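Local coordinates for protein signal recognition particle receptor FtsY (Sulfolobus acidocaldarius, PDB 5L3S) that serves as the signal recognition particle receptor, an SRP54-type P-loop nucleotide-binding protein that joins a helical bundle to a mostly parallel alpha/beta domain, at residues Thr248-Asp253 / Met273-Asn278; Asn129-Ile134 / Arg182-Val187. One frame throughout, in Å; residues are numbered along the deposited sequence.

One central sheet serves two purposes in this P-loop domain, and the two contacts, with centres about 26 Å apart, illustrate each. Contact 1 is buried, at the ends of strands 244-248 and 270-274, where the chain leaves the sheet to wrap a guanine; it buries less surface between its segments than contact 2, and several of its polar groups bind the ligand. Contact 2 lies at the starts of strands 132-137 and 186-191, farther from the centre of the chain and only partly buried. There ladder bonds and aliphatic packing dominate, with a serine-aspartate exchange where the strands begin. Contact 1 is thus binding-site chemistry, contact 2 largely sheet architecture.

Contact 1: residues Thr248-Asp253 / Met273-Asn278; sequences TKVDAD and MGVGQN. With GNP (phosphoaminophosphonic acid-guanylate ester), chain R.
Thr248 lies beside Gly274, their CA atoms 4.3 Å apart, but turns its side chain from that strand and gives OG1 to the carbonyl of Val112. At Lys249 the backbone N donates to O6 of GNP (2.9 Å). Its extended chain crosses one face of the guanine, CG 3.7 Å from GNP C5, and carries NZ to a salt bridge with Asp222; Gly276 O stands over the opposite face, 3.1 Å from GNP C6. Val250 N then bonds Gly274 O at 3.1 Å, tying the turn to the end of strand 270-274, while its side chain rests on Met273 CB and Val275 CG1. Within the type I turn from Lys249 to Ala252, Asp251 holds CG between its own N and carbonyl carbon (chi1 52°), which folds the carboxylate against the Val275-Gly276 peptide. Asp251 OD1 accepts from GNP N1 (2.8 Å) and Asp251 OD2 from GNP N2 (3.0 Å), a two-pronged reading of the guanine edge. From 273-278, Gln277 NE2 donates to GNP O2' (2.7 Å). The TKVD sequence is the TKxD (G4) motif of P-loop GTPases, here set against the G5 closing loop to form the guanine pocket.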
loop_
_atom_site.group_PDB
_atom_site.type_symbol
_atom_site.label_atom_id
_atom_site.label_comp_id
_atom_site.label_asym_id
_atom_site.label_seq_id
_atom_site.Cartn_x
_atom_site.Cartn_y
_atom_site.Cartn_z
ATOM N N THR B 248 1.676 -7.766 -4.007
ATOM C CA THR B 248 2.642 -7.017 -4.812
ATOM C C THR B 248 3.687 -6.270 -3.975
ATOM O O THR B 248 3.529 -6.109 -2.765
ATOM C CB THR B 248 1.923 -5.943 -5.651
ATOM O OG1 THR B 248 1.268 -5.036 -4.761
ATOM C CG2 THR B 248 0.876 -6.590 -6.593
ATOM N N LYS B 249 4.745 -5.810 -4.646
ATOM C CA LYS B 249 5.720 -4.898 -4.065
ATOM C C LYS B 249 6.481 -5.517 -2.905
ATOM O O LYS B 249 6.922 -4.821 -2.006
ATOM C CB LYS B 249 5.052 -3.578 -3.637
ATOM C CG LYS B 249 4.282 -2.891 -4.765
ATOM C CD LYS B 249 3.524 -1.635 -4.262
ATOM C CE LYS B 249 2.441 -1.220 -5.298
ATOM N NZ LYS B 249 1.559 -0.112 -4.796
ATOM N N VAL B 250 6.633 -6.837 -2.944
ATOM C CA VAL B 250 7.337 -7.564 -1.894
ATOM C C VAL B 250 8.813 -7.166 -1.929
ATOM O O VAL B 250 9.524 -7.246 -0.919
ATOM C CB VAL B 250 7.109 -9.084 -2.075
ATOM C CG1 VAL B 250 8.054 -9.900 -1.224
ATOM C CG2 VAL B 250 5.655 -9.417 -1.747
ATOM N N ASP B 251 9.258 -6.669 -3.085
ATOM C CA ASP B 251 10.647 -6.209 -3.220
ATOM C C ASP B 251 10.955 -4.928 -2.415
ATOM O O ASP B 251 12.115 -4.543 -2.293
ATOM C CB ASP B 251 11.037 -6.017 -4.692
ATOM C CG ASP B 251 10.054 -5.129 -5.455
ATOM O OD1 ASP B 251 8.825 -5.385 -5.440
ATOM O OD2 ASP B 251 10.513 -4.146 -6.064
ATOM N N ALA B 252 9.930 -4.284 -1.864
ATOM C CA ALA B 252 10.157 -3.135 -0.966
ATOM C C ALA B 252 10.535 -3.560 0.465
ATOM O O ALA B 252 10.156 -2.890 1.430
ATOM C CB ALA B 252 8.943 -2.268 -0.921
ATOM N N ASP B 253 11.263 -4.667 0.600
ATOM C CA ASP B 253 11.692 -5.173 1.908
ATOM C C ASP B 253 10.490 -5.462 2.814
ATOM O O ASP B 253 10.587 -5.422 4.040
ATOM C CB ASP B 253 12.655 -4.180 2.582
ATOM C CG ASP B 253 13.370 -4.779 3.785
ATOM O OD1 ASP B 253 13.628 -5.999 3.764
ATOM O OD2 ASP B 253 13.663 -4.036 4.752
ATOM N N MET B 273 3.582 -13.793 -5.854
ATOM C CA MET B 273 4.036 -12.521 -5.324
ATOM C C MET B 273 4.766 -11.705 -6.389
ATOM O O MET B 273 5.619 -12.225 -7.112
ATOM C CB MET B 273 4.944 -12.753 -4.125
ATOM C CG MET B 273 4.181 -13.210 -2.878
ATOM S SD MET B 273 5.358 -13.644 -1.627
ATOM C CE MET B 273 6.177 -14.959 -2.518
ATOM N N GLY B 274 4.431 -10.424 -6.460
ATOM C CA GLY B 274 5.134 -9.488 -7.315
ATOM C C GLY B 274 6.373 -8.969 -6.625
ATOM O O GLY B 274 6.331 -8.580 -5.466
ATOM N N VAL B 275 7.497 -8.999 -7.324
ATOM C CA VAL B 275 8.752 -8.593 -6.720
ATOM C C VAL B 275 9.509 -7.584 -7.585
ATOM O O VAL B 275 10.732 -7.558 -7.590
ATOM C CB VAL B 275 9.651 -9.825 -6.440
ATOM C CG1 VAL B 275 9.037 -10.700 -5.355
ATOM C CG2 VAL B 275 9.852 -10.625 -7.712
ATOM N N GLY B 276 8.782 -6.743 -8.313
ATOM C CA GLY B 276 9.426 -5.694 -9.082
ATOM C C GLY B 276 8.491 -5.209 -10.179
ATOM O O GLY B 276 7.304 -5.558 -10.197
ATOM N N GLN B 277 9.025 -4.433 -11.115
ATOM C CA GLN B 277 8.170 -3.814 -12.137
ATOM C C GLN B 277 8.307 -4.432 -13.533
ATOM O O GLN B 277 7.609 -4.027 -14.456
ATOM C CB GLN B 277 8.394 -2.293 -12.188
ATOM C CG GLN B 277 8.234 -1.610 -10.824
ATOM C CD GLN B 277 8.337 -0.096 -10.895
ATOM O OE1 GLN B 277 9.413 0.473 -10.706
ATOM N NE2 GLN B 277 7.218 0.563 -11.187
ATOM N N ASN B 278 9.216 -5.386 -13.686
ATOM C CA ASN B 278 9.415 -6.072 -14.968
ATOM C C ASN B 278 8.519 -7.296 -15.072
ATOM O O ASN B 278 8.042 -7.800 -14.060
ATOM C CB ASN B 278 10.872 -6.509 -15.146
ATOM C CG ASN B 278 11.830 -5.340 -15.242
ATOM O OD1 ASN B 278 11.504 -4.306 -15.815
ATOM N ND2 ASN B 278 13.028 -5.507 -14.688
HETATM P PG GNP R . -5.074 1.582 -10.491
HETATM O O1G GNP R . -5.571 0.947 -11.768
HETATM O O2G GNP R . -5.000 3.100 -10.588
HETATM O O3G GNP R . -5.921 1.283 -9.273
HETATM N N3B GNP R . -3.594 1.049 -10.200
HETATM P PB GNP R . -3.226 -0.531 -10.311
HETATM O O1B GNP R . -3.678 -1.055 -11.600
HETATM O O2B GNP R . -3.797 -1.233 -9.152
HETATM O O3A GNP R . -1.715 -0.582 -10.233
HETATM P PA GNP R . -0.664 -0.381 -11.333
HETATM O O1A GNP R . -0.488 -1.638 -12.132
HETATM O O2A GNP R . -0.924 0.875 -12.103
HETATM O "O5'" GNP R . 0.696 -0.254 -10.561
HETATM C "C5'" GNP R . 0.996 0.875 -9.680
HETATM C "C4'" GNP R . 2.503 1.022 -9.568
HETATM O "O4'" GNP R . 3.072 -0.080 -8.768
HETATM C "C3'" GNP R . 3.231 0.978 -10.897
HETATM O "O3'" GNP R . 4.343 1.853 -10.830
HETATM C "C2'" GNP R . 3.717 -0.479 -10.983
HETATM O "O2'" GNP R . 4.873 -0.590 -11.795
HETATM C "C1'" GNP R . 4.116 -0.663 -9.511
HETATM N N9 GNP R . 4.201 -2.071 -9.125
HETATM C C8 GNP R . 3.281 -3.067 -9.315
HETATM N N7 GNP R . 3.657 -4.235 -8.826
HETATM C C5 GNP R . 4.907 -3.965 -8.277
HETATM C C6 GNP R . 5.810 -4.824 -7.613
HETATM O O6 GNP R . 5.647 -6.034 -7.403
HETATM N N1 GNP R . 6.979 -4.165 -7.223
HETATM C C2 GNP R . 7.217 -2.815 -7.434
HETATM N N2 GNP R . 8.374 -2.313 -7.006
HETATM N N3 GNP R . 6.370 -2.006 -8.060
HETATM C C4 GNP R . 5.252 -2.646 -8.454
#

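Contact 2: residues Asn129-Ile134 / Arg182-Val187; sequences NLSTII and RNIDVV. With GOL (glycerol), chain V.
Thr132 pairs with Val186 and Ile133 with Val187 as parallel neighbours, the ladder bonded from Val186 N to Ser131 O (2.9 Å) and from Ile133 N to Val186 O (3.0 Å). Just ahead of the ladder, Ser131 and Asp185 trade backbone and side chain. Asp185 N donates to Ser131 OG at 2.9 Å, and Ser131 N returns a bond of equal length to Asp185 OD2, reaching it on the anti side and 31° out of the carboxylate plane. Because Asp185 CG lies anti to its carbonyl carbon (chi1 -67°), the carboxylate swings across to that amide; the Leu130 side chain crosses that of Asp185 at about a right angle, its CD2 touching OD2. Asp185 OD1 forms a salt bridge with Lys100, and a glycerol hydroxyl, O3, shares a hydrogen bond with Ser131 OG. On one face of the sheet Thr132 and Val186 lie side by side, Thr132 CG2 3.9 Å from Val186 CB, against Leu125 of helix 114-127. On the other face Ile133 and Val187 pack together against helix 168-181, Ile133 CG1 3.7 Å from Val187 CG2, while Ile133 CG2 meets Ile184 CG2 (3.9 Å), the two isoleucines crossing almost perpendicularly. Each segment takes in the C-prime residue, Asn129 or Asn183, of a Schellman motif that ends the preceding helix, and turns into one of two adjacent parallel strands sandwiched by helices, the layered alpha/beta plan of the P-loop NTPase fold.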
loop_
_atom_site.group_PDB
_atom_site.type_symbol
_atom_site.label_atom_id
_atom_site.label_comp_id
_atom_site.label_asym_id
_atom_site.label_seq_id
_atom_site.Cartn_x
_atom_site.Cartn_y
_atom_site.Cartn_z
ATOM N N ASN B 129 2.993 -21.508 -22.849
ATOM C CA ASN B 129 2.336 -21.763 -24.135
ATOM C C ASN B 129 0.809 -21.658 -24.127
ATOM O O ASN B 129 0.124 -22.398 -24.831
ATOM C CB ASN B 129 2.788 -23.109 -24.710
ATOM C CG ASN B 129 4.286 -23.167 -24.919
ATOM O OD1 ASN B 129 4.838 -22.421 -25.730
ATOM N ND2 ASN B 129 4.956 -24.052 -24.187
ATOM N N LEU B 130 0.279 -20.730 -23.338
ATOM C CA LEU B 130 -1.157 -20.466 -23.323
ATOM C C LEU B 130 -1.466 -19.128 -23.996
ATOM O O LEU B 130 -0.872 -18.119 -23.646
ATOM C CB LEU B 130 -1.668 -20.459 -21.878
ATOM C CG LEU B 130 -1.576 -21.836 -21.212
ATOM C CD1 LEU B 130 -1.760 -21.746 -19.707
ATOM C CD2 LEU B 130 -2.602 -22.761 -21.817
ATOM N N SER B 131 -2.391 -19.115 -24.958
ATOM C CA SER B 131 -2.762 -17.859 -25.620
ATOM C C SER B 131 -3.634 -16.989 -24.708
ATOM O O SER B 131 -4.376 -17.495 -23.854
ATOM C CB SER B 131 -3.433 -18.112 -26.980
ATOM O OG SER B 131 -4.604 -18.902 -26.861
ATOM N N THR B 132 -3.525 -15.669 -24.844
ATOM C CA THR B 132 -4.195 -14.763 -23.923
ATOM C C THR B 132 -4.653 -13.490 -24.610
ATOM O O THR B 132 -3.992 -13.011 -25.529
ATOM C CB THR B 132 -3.243 -14.328 -22.781
ATOM O OG1 THR B 132 -2.144 -13.593 -23.335
ATOM C CG2 THR B 132 -2.702 -15.527 -22.023
ATOM N N ILE B 133 -5.770 -12.938 -24.156
ATOM C CA ILE B 133 -6.129 -11.570 -24.523
ATOM C C ILE B 133 -6.510 -10.830 -23.254
ATOM O O ILE B 133 -6.906 -11.439 -22.252
ATOM C CB ILE B 133 -7.284 -11.475 -25.545
ATOM C CG1 ILE B 133 -8.609 -11.897 -24.917
ATOM C CG2 ILE B 133 -6.983 -12.285 -26.800
ATOM C CD1 ILE B 133 -9.780 -11.744 -25.860
ATOM N N ILE B 134 -6.374 -9.510 -23.289
ATOM C CA ILE B 134 -6.661 -8.683 -22.134
ATOM C C ILE B 134 -7.887 -7.844 -22.428
ATOM O O ILE B 134 -8.007 -7.278 -23.518
ATOM C CB ILE B 134 -5.492 -7.717 -21.859
ATOM C CG1 ILE B 134 -4.186 -8.496 -21.701
ATOM C CG2 ILE B 134 -5.808 -6.816 -20.661
ATOM C CD1 ILE B 134 -2.939 -7.628 -21.655
ATOM N N ARG B 182 -12.041 -17.180 -31.426
ATOM C CA ARG B 182 -10.678 -17.427 -31.872
ATOM C C ARG B 182 -10.008 -18.534 -31.076
ATOM O O ARG B 182 -8.808 -18.773 -31.240
ATOM C CB ARG B 182 -9.832 -16.156 -31.779
ATOM C CG ARG B 182 -10.474 -14.920 -32.365
ATOM C CD ARG B 182 -10.757 -15.047 -33.845
ATOM N NE ARG B 182 -10.630 -13.749 -34.513
ATOM C CZ ARG B 182 -11.542 -12.781 -34.467
ATOM N NH1 ARG B 182 -12.663 -12.947 -33.778
ATOM N NH2 ARG B 182 -11.329 -11.642 -35.113
ATOM N N ASN B 183 -10.774 -19.194 -30.211
ATOM C CA ASN B 183 -10.246 -20.280 -29.387
ATOM C C ASN B 183 -9.003 -19.881 -28.578
ATOM O O ASN B 183 -8.047 -20.647 -28.472
ATOM C CB ASN B 183 -9.967 -21.521 -30.248
ATOM C CG ASN B 183 -11.235 -22.212 -30.700
ATOM O OD1 ASN B 183 -12.095 -22.542 -29.885
ATOM N ND2 ASN B 183 -11.368 -22.416 -32.006
ATOM N N ILE B 184 -9.031 -18.665 -28.036
ATOM C CA ILE B 184 -7.998 -18.159 -27.131
ATOM C C ILE B 184 -8.099 -18.861 -25.775
ATOM O O ILE B 184 -9.196 -19.071 -25.262
ATOM C CB ILE B 184 -8.159 -16.632 -26.946
ATOM C CG1 ILE B 184 -8.053 -15.905 -28.291
ATOM C CG2 ILE B 184 -7.163 -16.069 -25.920
ATOM C CD1 ILE B 184 -6.841 -16.275 -29.103
ATOM N N ASP B 185 -6.956 -19.227 -25.199
ATOM C CA ASP B 185 -6.939 -20.010 -23.967
ATOM C C ASP B 185 -7.426 -19.227 -22.749
ATOM O O ASP B 185 -8.149 -19.759 -21.900
ATOM C CB ASP B 185 -5.529 -20.547 -23.676
ATOM C CG ASP B 185 -5.063 -21.576 -24.693
ATOM O OD1 ASP B 185 -5.899 -22.332 -25.229
ATOM O OD2 ASP B 185 -3.840 -21.633 -24.947
ATOM N N VAL B 186 -7.010 -17.967 -22.654
ATOM C CA VAL B 186 -7.263 -17.189 -21.454
ATOM C C VAL B 186 -7.695 -15.752 -21.760
ATOM O O VAL B 186 -7.129 -15.102 -22.635
ATOM C CB VAL B 186 -5.996 -17.143 -20.575
ATOM C CG1 VAL B 186 -6.204 -16.229 -19.375
ATOM C CG2 VAL B 186 -5.578 -18.556 -20.146
ATOM N N VAL B 187 -8.687 -15.257 -21.018
ATOM C CA VAL B 187 -8.974 -13.828 -20.973
ATOM C C VAL B 187 -8.653 -13.266 -19.582
ATOM O O VAL B 187 -9.079 -13.829 -18.572
ATOM C CB VAL B 187 -10.451 -13.542 -21.286
ATOM C CG1 VAL B 187 -10.782 -12.038 -21.048
ATOM C CG2 VAL B 187 -10.771 -13.962 -22.698
HETATM C C1 GOL V . -3.100 -24.188 -27.378
HETATM O O1 GOL V . -2.471 -23.676 -26.214
HETATM C C2 GOL V . -4.057 -23.177 -28.013
HETATM O O2 GOL V . -5.274 -23.171 -27.310
HETATM C C3 GOL V . -3.495 -21.757 -28.026
HETATM O O3 GOL V . -4.349 -20.854 -28.721
#